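Local coordinates for succinate-semialdehyde dehydrogenase (PDB 4ITA), which probably oxidises succinic semialdehyde to succinate with a nicotinamide cofactor, as an aldehyde dehydrogenase whose bound NADPH is implicated in protection against oxidation, at residues A[236-241]-A[376-381]; A[263-268]-A[425-430]; A[399-404]-A[414-419]. All coordinates share one frame; numbering follows the deposited sequence.

Contacts 1 and 3 both dress the mixed sheet that holds strands 235-239, 390-394 and 412-415: helix 375-383 lies against strand 235-239 in contact 1, helix 398-407 against strand 412-415 in contact 3. The salt bridge from Asp376 to Arg403 ties the two helices. All three contacts are buried, but the centres of contacts 1 and 3 lie about 24 and 22 Å from the chain centre, that of contact 2 about 7 Å. Contact 1 is purely apolar across its segments and touches no other chain; contact 3 adds two amides, and contacts 2 and 3 both reach the second subunit. In contact 2 mostly loop residues meet, beside the start of strand 267-273, around a covalently attached cofactor.

Contact 1: residues A[236-241]-A[376-381]; sequences PFVVFP and DQAIAL. With EDO (1,2-ethanediol), chain L.
Asp376 spends its carboxylate away from segment 236-241: OD2 accepts a hydrogen bond of 2.7 Å from O2 of an ethanediol, probably left from the crystallisation liquor, while OD1 makes a salt bridge with Arg403 on helix 398-407. Two residues on, the chemistry turns apolar. Ala378 points its methyl at strand 235-239, and Ala378 CB stands against the far end of the Phe240 ring, 3.6 Å from CE1 and equally close to CZ, approaching the ring obliquely. Ala378 CB also meets Val238 CG1, at a looser 4.1 Å; this is the branch set anti to the backbone N (chi1 -174°). A single alanine thus serves two side chains of the strand and its outgoing loop, and its small size is consistent with the close approach of helix 375-383, the CA atoms of Val238 and Ala378 being 7.3 Å apart. Phe240 is held further by edge-to-face rings of His273 and Phe404, and Ala378 also touches Val372 of strand 366-372. With purely apolar groups between helix and strand, the joint depends on fit and burial, and the charged Asp376 is left to bind outward.

Contact 2: residues A[263-268]-A[425-430]; sequences SCIAAK and LPFGGT. With NDP (NADPH dihydro-nicotinamide-adenine-dinucleotide phosphate), chain C; EDO (1,2-ethanediol), chain Q.
The ring of Phe427 meets its partners across this contact at its edge. CG2 of Ile265 lies near the ring plane, 3.6 Å from Phe427 CZ, with Ile265 CD1 4.0 Å from Phe427 CE1. Phe427 CG stands anti to the backbone N (chi1 -177°), which carries the ring out toward Ile265. The carboxamide oxygen O7N of NADPH is 3.4 Å from Phe427 CE2, and its carbon C7N lies in the ring plane. Cys264 SG comes to 4.5 Å from Phe427 CZ, also near that plane. This sulfur is covalently bound to the nicotinamide, Cys264 SG to NADPH C4N being 1.9 Å, so the phenyl borders a cysteine-cofactor adduct. The position of Cys264 is consistent with that of the nucleophilic cysteine of aldehyde dehydrogenases, which the adduct would block. A type I turn from Ser263 to Ala266 presents Cys264 and Ile265; Ser263 OG accepts from Ile265 N in an ST turn, and Ser263 O receives both Ala266 N and Lys268 NZ, the latter at 2.9 Å. Lys268 also pairs with Glu361, itself a partner of the cofactor. Gly428 N donates to O1 of an ethanediol (3.0 Å). The turn leads into strand 267-273, with helix 245-257 packed on Ala266 and Ala267, while the 425-430 loop, between strands 412-415 and 434-435, reaches the second subunit, whose Thr452 bonds Pro426 O.

Contact 3: residues A[399-404]-A[414-419]; sequences AEQQRF and FINGMV
Gln401 and Ile415 meet inside a beta-alpha-beta unit made of strand 390-394, helix 398-407 and strand 412-415, where the helix covers the last strand. The aliphatic part of Gln401 does the touching: CG rests 3.8 Å from Ile415 CG2, and the chain, extended beyond CG, runs on past that methyl so that NE2 is 3.9 Å from it. The other branch of Ile415 reaches the next turn of the helix, CD1 lying 4.0 Å from Phe404 CB. At the end of the strand, Gln401 NE2 and Asn416 ND2 come to 3.8 Å with their amide planes 67° apart, a plain contact of two nitrogens and not a bond. Both amides look to Thr395 instead: Gln401 NE2 is hydrogen-bonded to its carbonyl O, Asn416 OD1 to its backbone N, so one residue of the loop between strand 390-394 and the helix helps hold both amides. Replacing Gln401 with an alanine would probably leave Thr395 O without this amide donor and open a gap beside Ile415 CG2. Beyond this shell, Phe404 packs on Leu375 and Ile379 of helix 375-383. The second subunit adds a strand alongside 412-415, pairing in parallel with Phe414 and Ile415, so that the sheet continues across the interface; its Leu455 packs on Gln401 and Ile415. Phe414 stacks with Trp454 of that subunit, and over the centre of one face of the Phe414 ring sits Val419 CA, 3.7 Å above the plane.

Contact 1: residues A[236-241]-A[376-381]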
# COMPACT_ATOMS: atom_id res chain seq x y z
N PRO A 236 -17.38 -13.70 11.37
CA PRO A 236 -18.58 -14.53 11.48
C PRO A 236 -18.24 -16.01 11.27
O PRO A 236 -17.29 -16.37 10.58
CB PRO A 236 -19.45 -14.02 10.33
CG PRO A 236 -18.45 -13.60 9.30
CD PRO A 236 -17.31 -13.01 10.06
N PHE A 237 -19.04 -16.86 11.92
CA PHE A 237 -18.97 -18.30 11.75
C PHE A 237 -20.42 -18.70 11.47
O PHE A 237 -21.25 -18.75 12.39
CB PHE A 237 -18.44 -18.94 13.05
CG PHE A 237 -18.05 -20.40 12.93
CD1 PHE A 237 -18.99 -21.40 13.14
CD2 PHE A 237 -16.74 -20.76 12.66
CE1 PHE A 237 -18.62 -22.73 13.07
CE2 PHE A 237 -16.37 -22.10 12.57
CZ PHE A 237 -17.32 -23.09 12.78
N VAL A 238 -20.72 -18.91 10.20
CA VAL A 238 -22.09 -19.08 9.74
C VAL A 238 -22.37 -20.56 9.54
O VAL A 238 -21.61 -21.25 8.87
CB VAL A 238 -22.32 -18.33 8.41
CG1 VAL A 238 -23.78 -18.41 8.02
CG2 VAL A 238 -21.89 -16.86 8.52
N VAL A 239 -23.46 -21.04 10.14
CA VAL A 239 -23.79 -22.46 10.05
C VAL A 239 -25.18 -22.66 9.46
O VAL A 239 -26.17 -22.20 10.02
CB VAL A 239 -23.71 -23.15 11.43
CG1 VAL A 239 -23.95 -24.65 11.29
CG2 VAL A 239 -22.35 -22.89 12.07
N PHE A 240 -25.23 -23.33 8.32
CA PHE A 240 -26.49 -23.50 7.58
C PHE A 240 -27.00 -24.95 7.63
O PHE A 240 -26.29 -25.84 8.08
CB PHE A 240 -26.35 -22.91 6.17
CG PHE A 240 -26.97 -21.54 6.04
CD1 PHE A 240 -26.76 -20.59 7.02
CD2 PHE A 240 -27.78 -21.22 4.96
CE1 PHE A 240 -27.33 -19.34 6.93
CE2 PHE A 240 -28.36 -19.97 4.87
CZ PHE A 240 -28.14 -19.02 5.85
N PRO A 241 -28.25 -25.18 7.19
CA PRO A 241 -28.88 -26.48 7.48
C PRO A 241 -28.20 -27.72 6.88
O PRO A 241 -28.37 -28.81 7.44
CB PRO A 241 -30.29 -26.31 6.92
CG PRO A 241 -30.55 -24.84 7.00
CD PRO A 241 -29.24 -24.21 6.65
N ASP A 376 -29.78 -14.40 2.68
CA ASP A 376 -29.63 -12.95 2.61
C ASP A 376 -29.42 -12.37 4.00
O ASP A 376 -28.58 -11.49 4.20
CB ASP A 376 -30.83 -12.28 1.93
CG ASP A 376 -30.84 -12.45 0.42
OD1 ASP A 376 -29.89 -13.03 -0.12
OD2 ASP A 376 -31.80 -11.98 -0.22
N GLN A 377 -30.19 -12.85 4.97
CA GLN A 377 -30.09 -12.34 6.33
C GLN A 377 -28.74 -12.72 6.95
O GLN A 377 -28.13 -11.93 7.67
CB GLN A 377 -31.24 -12.88 7.18
CG GLN A 377 -31.35 -12.26 8.56
CD GLN A 377 -32.43 -12.92 9.41
OE1 GLN A 377 -33.22 -13.72 8.91
NE2 GLN A 377 -32.47 -12.59 10.69
N ALA A 378 -28.27 -13.92 6.66
CA ALA A 378 -26.97 -14.37 7.17
C ALA A 378 -25.83 -13.49 6.66
O ALA A 378 -24.96 -13.09 7.43
CB ALA A 378 -26.73 -15.80 6.77
N ILE A 379 -25.84 -13.19 5.37
CA ILE A 379 -24.80 -12.37 4.78
C ILE A 379 -24.87 -10.93 5.30
O ILE A 379 -23.85 -10.34 5.65
CB ILE A 379 -24.89 -12.43 3.24
CG1 ILE A 379 -24.51 -13.85 2.78
CG2 ILE A 379 -23.98 -11.38 2.60
CD1 ILE A 379 -24.86 -14.16 1.34
N ALA A 380 -26.07 -10.37 5.38
CA ALA A 380 -26.22 -9.02 5.90
C ALA A 380 -25.68 -8.91 7.33
O ALA A 380 -24.97 -7.96 7.67
CB ALA A 380 -27.68 -8.57 5.84
N LEU A 381 -26.03 -9.87 8.18
CA LEU A 381 -25.59 -9.82 9.56
C LEU A 381 -24.08 -10.04 9.65
O LEU A 381 -23.39 -9.36 10.41
CB LEU A 381 -26.34 -10.86 10.40
CG LEU A 381 -25.98 -10.93 11.88
CD1 LEU A 381 -26.16 -9.58 12.54
CD2 LEU A 381 -26.84 -11.97 12.56
C1 EDO L . -35.57 -13.05 1.17
O1 EDO L . -34.37 -13.31 1.90
C2 EDO L . -35.20 -12.30 -0.11
O2 EDO L . -34.33 -11.22 0.23

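Contact 2: residues A[263-268]-A[425-430]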
# COMPACT_ATOMS: atom_id res chain seq x y z
N SER A 263 -7.36 -14.09 19.29
CA SER A 263 -6.92 -14.16 17.91
C SER A 263 -7.76 -13.26 17.05
O SER A 263 -8.98 -13.17 17.19
CB SER A 263 -7.02 -15.58 17.36
OG SER A 263 -6.68 -15.56 15.98
N CYS A 264 -7.10 -12.59 16.12
CA CYS A 264 -7.76 -11.73 15.16
C CYS A 264 -8.77 -12.49 14.28
O CYS A 264 -9.75 -11.91 13.83
CB CYS A 264 -6.72 -11.03 14.29
SG CYS A 264 -5.56 -12.17 13.47
N ILE A 265 -8.49 -13.77 14.04
CA ILE A 265 -9.36 -14.61 13.21
C ILE A 265 -10.08 -15.67 14.03
O ILE A 265 -10.49 -16.71 13.50
CB ILE A 265 -8.59 -15.30 12.04
CG1 ILE A 265 -7.33 -16.00 12.55
CG2 ILE A 265 -8.25 -14.29 10.94
CD1 ILE A 265 -6.61 -16.86 11.51
N ALA A 266 -10.26 -15.41 15.32
CA ALA A 266 -11.17 -16.22 16.11
C ALA A 266 -12.56 -16.13 15.48
O ALA A 266 -12.94 -15.10 14.89
CB ALA A 266 -11.23 -15.71 17.53
N ALA A 267 -13.33 -17.21 15.61
CA ALA A 267 -14.76 -17.14 15.34
C ALA A 267 -15.39 -16.35 16.49
O ALA A 267 -15.42 -16.83 17.62
CB ALA A 267 -15.35 -18.54 15.28
N LYS A 268 -15.88 -15.15 16.21
CA LYS A 268 -16.41 -14.29 17.28
C LYS A 268 -17.94 -14.18 17.30
O LYS A 268 -18.54 -14.06 18.37
CB LYS A 268 -15.75 -12.90 17.24
CG LYS A 268 -14.22 -12.96 17.33
CD LYS A 268 -13.62 -11.68 17.91
CE LYS A 268 -12.10 -11.82 18.10
NZ LYS A 268 -11.30 -11.49 16.88
N LEU A 425 -0.70 -19.03 1.24
CA LEU A 425 -1.82 -18.21 0.78
C LEU A 425 -1.74 -16.83 1.44
O LEU A 425 -1.46 -16.73 2.63
CB LEU A 425 -3.16 -18.87 1.17
CG LEU A 425 -3.76 -19.99 0.30
CD1 LEU A 425 -4.18 -19.48 -1.06
CD2 LEU A 425 -2.85 -21.19 0.14
N PRO A 426 -1.98 -15.76 0.66
CA PRO A 426 -1.92 -14.42 1.27
C PRO A 426 -2.97 -14.22 2.37
O PRO A 426 -3.99 -14.92 2.41
CB PRO A 426 -2.16 -13.47 0.09
CG PRO A 426 -1.79 -14.29 -1.13
CD PRO A 426 -2.20 -15.69 -0.79
N PHE A 427 -2.70 -13.28 3.26
CA PHE A 427 -3.50 -13.08 4.46
C PHE A 427 -3.57 -11.60 4.81
O PHE A 427 -2.55 -10.95 4.99
CB PHE A 427 -2.87 -13.84 5.64
CG PHE A 427 -3.67 -13.77 6.92
CD1 PHE A 427 -4.55 -14.78 7.25
CD2 PHE A 427 -3.52 -12.70 7.79
CE1 PHE A 427 -5.28 -14.72 8.43
CE2 PHE A 427 -4.25 -12.63 8.96
CZ PHE A 427 -5.13 -13.64 9.28
N GLY A 428 -4.78 -11.08 4.92
CA GLY A 428 -4.97 -9.71 5.37
C GLY A 428 -6.43 -9.31 5.39
O GLY A 428 -7.31 -10.07 5.00
N GLY A 429 -6.66 -8.08 5.82
CA GLY A 429 -8.00 -7.59 6.06
C GLY A 429 -8.53 -6.61 5.04
O GLY A 429 -7.84 -6.19 4.12
N THR A 430 -9.81 -6.27 5.21
CA THR A 430 -10.46 -5.21 4.48
C THR A 430 -11.22 -4.37 5.49
O THR A 430 -11.25 -4.69 6.68
CB THR A 430 -11.46 -5.75 3.44
OG1 THR A 430 -12.56 -6.37 4.11
CG2 THR A 430 -10.80 -6.74 2.55
PA NDP C . -2.26 -2.93 20.63
O1A NDP C . -2.62 -2.22 19.36
O2A NDP C . -2.57 -2.30 21.95
O5B NDP C . -0.69 -3.24 20.61
C5B NDP C . -0.04 -3.82 19.47
C4B NDP C . 1.34 -3.22 19.27
O4B NDP C . 1.20 -1.83 18.94
C3B NDP C . 2.21 -3.25 20.52
O3B NDP C . 3.58 -3.35 20.13
C2B NDP C . 1.96 -1.88 21.13
O2B NDP C . 3.02 -1.43 21.97
C1B NDP C . 1.94 -1.05 19.88
N9A NDP C . 1.23 0.23 19.98
C8A NDP C . 0.10 0.51 20.66
N7A NDP C . -0.26 1.80 20.47
C5A NDP C . 0.65 2.35 19.65
C6A NDP C . 0.88 3.67 19.03
N6A NDP C . 0.03 4.69 19.28
N1A NDP C . 1.96 3.80 18.23
C2A NDP C . 2.80 2.79 17.98
N3A NDP C . 2.66 1.57 18.51
C4A NDP C . 1.62 1.31 19.33
O3 NDP C . -2.96 -4.39 20.45
PN NDP C . -3.62 -5.45 21.50
O1N NDP C . -4.45 -4.75 22.55
O2N NDP C . -2.54 -6.42 21.90
O5D NDP C . -4.64 -6.22 20.52
C5D NDP C . -4.15 -7.03 19.45
C4D NDP C . -4.88 -6.67 18.17
O4D NDP C . -4.14 -7.16 17.04
C3D NDP C . -6.25 -7.30 18.07
O3D NDP C . -7.19 -6.36 17.55
C2D NDP C . -5.99 -8.46 17.13
O2D NDP C . -7.20 -8.88 16.50
C1D NDP C . -5.02 -7.83 16.14
N1N NDP C . -4.33 -8.88 15.38
C2N NDP C . -4.21 -8.79 14.05
C3N NDP C . -4.00 -9.94 13.29
C7N NDP C . -3.84 -9.87 11.80
O7N NDP C . -2.92 -10.51 11.28
N7N NDP C . -4.68 -9.15 11.07
C4N NDP C . -3.93 -11.30 13.94
C5N NDP C . -3.58 -11.15 15.34
C6N NDP C . -3.79 -9.95 16.01
P2B NDP C . 2.91 -1.50 23.57
O1X NDP C . 4.22 -0.91 24.00
O2X NDP C . 1.72 -0.64 23.96
O3X NDP C . 2.76 -2.93 23.97
C1 EDO Q . -6.30 -12.17 2.50
O1 EDO Q . -6.64 -12.98 3.61
C2 EDO Q . -6.10 -12.94 1.21
O2 EDO Q . -5.34 -12.33 0.17

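Contact 3: residues A[399-404]-A[414-419]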
# COMPACT_ATOMS: atom_id res chain seq x y z
N ALA A 399 -24.59 -23.67 -4.39
CA ALA A 399 -25.05 -22.31 -4.65
C ALA A 399 -24.86 -21.40 -3.43
O ALA A 399 -24.45 -20.25 -3.56
CB ALA A 399 -26.50 -22.31 -5.09
N GLU A 400 -25.16 -21.93 -2.24
CA GLU A 400 -24.89 -21.19 -1.01
C GLU A 400 -23.40 -20.94 -0.84
O GLU A 400 -23.00 -19.84 -0.47
CB GLU A 400 -25.45 -21.93 0.21
CG GLU A 400 -26.96 -22.03 0.23
CD GLU A 400 -27.50 -22.66 1.51
OE1 GLU A 400 -26.74 -23.36 2.22
OE2 GLU A 400 -28.69 -22.45 1.80
N GLN A 401 -22.58 -21.96 -1.08
CA GLN A 401 -21.13 -21.82 -0.96
C GLN A 401 -20.62 -20.66 -1.81
O GLN A 401 -19.85 -19.83 -1.35
CB GLN A 401 -20.41 -23.11 -1.37
CG GLN A 401 -20.69 -24.28 -0.46
CD GLN A 401 -20.06 -25.56 -0.95
OE1 GLN A 401 -19.76 -25.70 -2.14
NE2 GLN A 401 -19.89 -26.52 -0.05
N GLN A 402 -21.09 -20.60 -3.06
CA GLN A 402 -20.64 -19.54 -3.96
C GLN A 402 -21.11 -18.16 -3.51
O GLN A 402 -20.35 -17.19 -3.59
CB GLN A 402 -21.06 -19.84 -5.40
CG GLN A 402 -20.28 -21.00 -6.01
CD GLN A 402 -18.77 -20.83 -5.92
OE1 GLN A 402 -18.22 -19.81 -6.33
NE2 GLN A 402 -18.08 -21.83 -5.36
N ARG A 403 -22.34 -18.05 -3.02
CA ARG A 403 -22.81 -16.76 -2.52
C ARG A 403 -22.02 -16.31 -1.29
O ARG A 403 -21.68 -15.13 -1.18
CB ARG A 403 -24.31 -16.78 -2.23
CG ARG A 403 -25.16 -16.73 -3.50
CD ARG A 403 -26.57 -16.22 -3.21
NE ARG A 403 -26.57 -14.87 -2.64
CZ ARG A 403 -27.59 -14.35 -1.96
NH1 ARG A 403 -28.69 -15.05 -1.76
NH2 ARG A 403 -27.50 -13.11 -1.48
N PHE A 404 -21.71 -17.23 -0.38
CA PHE A 404 -20.89 -16.89 0.78
C PHE A 404 -19.50 -16.42 0.34
O PHE A 404 -19.01 -15.39 0.82
CB PHE A 404 -20.77 -18.08 1.73
CG PHE A 404 -21.97 -18.29 2.63
CD1 PHE A 404 -22.47 -17.26 3.42
CD2 PHE A 404 -22.57 -19.54 2.72
CE1 PHE A 404 -23.56 -17.47 4.26
CE2 PHE A 404 -23.66 -19.75 3.56
CZ PHE A 404 -24.15 -18.72 4.33
N PHE A 414 -13.54 -19.01 4.36
CA PHE A 414 -13.34 -20.45 4.46
C PHE A 414 -14.69 -21.16 4.49
O PHE A 414 -15.57 -20.79 5.27
CB PHE A 414 -12.55 -20.80 5.73
CG PHE A 414 -11.05 -20.65 5.58
CD1 PHE A 414 -10.49 -19.44 5.19
CD2 PHE A 414 -10.21 -21.72 5.84
CE1 PHE A 414 -9.11 -19.29 5.07
CE2 PHE A 414 -8.83 -21.59 5.72
CZ PHE A 414 -8.28 -20.38 5.33
N ILE A 415 -14.85 -22.15 3.62
CA ILE A 415 -16.07 -22.93 3.55
C ILE A 415 -15.83 -24.31 4.16
O ILE A 415 -14.95 -25.05 3.71
CB ILE A 415 -16.59 -23.07 2.10
CG1 ILE A 415 -16.83 -21.69 1.47
CG2 ILE A 415 -17.84 -23.93 2.05
CD1 ILE A 415 -17.90 -20.86 2.15
N ASN A 416 -16.60 -24.64 5.19
CA ASN A 416 -16.51 -25.93 5.90
C ASN A 416 -15.15 -26.14 6.57
O ASN A 416 -14.66 -27.27 6.66
CB ASN A 416 -16.88 -27.10 4.97
CG ASN A 416 -18.32 -27.05 4.51
OD1 ASN A 416 -19.19 -26.53 5.21
ND2 ASN A 416 -18.58 -27.57 3.32
N GLY A 417 -14.56 -25.04 7.02
CA GLY A 417 -13.37 -25.09 7.85
C GLY A 417 -13.22 -23.78 8.58
O GLY A 417 -13.82 -22.78 8.19
N MET A 418 -12.42 -23.76 9.65
CA MET A 418 -12.11 -22.52 10.33
C MET A 418 -11.05 -21.73 9.57
O MET A 418 -10.17 -22.31 8.94
CB MET A 418 -11.65 -22.75 11.78
CG MET A 418 -10.44 -23.68 11.97
SD MET A 418 -9.90 -23.86 13.72
CE MET A 418 -8.95 -22.36 13.85
N VAL A 419 -11.14 -20.41 9.65
CA VAL A 419 -10.12 -19.56 9.06
C VAL A 419 -8.79 -19.84 9.75
O VAL A 419 -8.72 -19.92 10.98
CB VAL A 419 -10.51 -18.07 9.20
CG1 VAL A 419 -9.43 -17.17 8.61
CG2 VAL A 419 -11.84 -17.80 8.51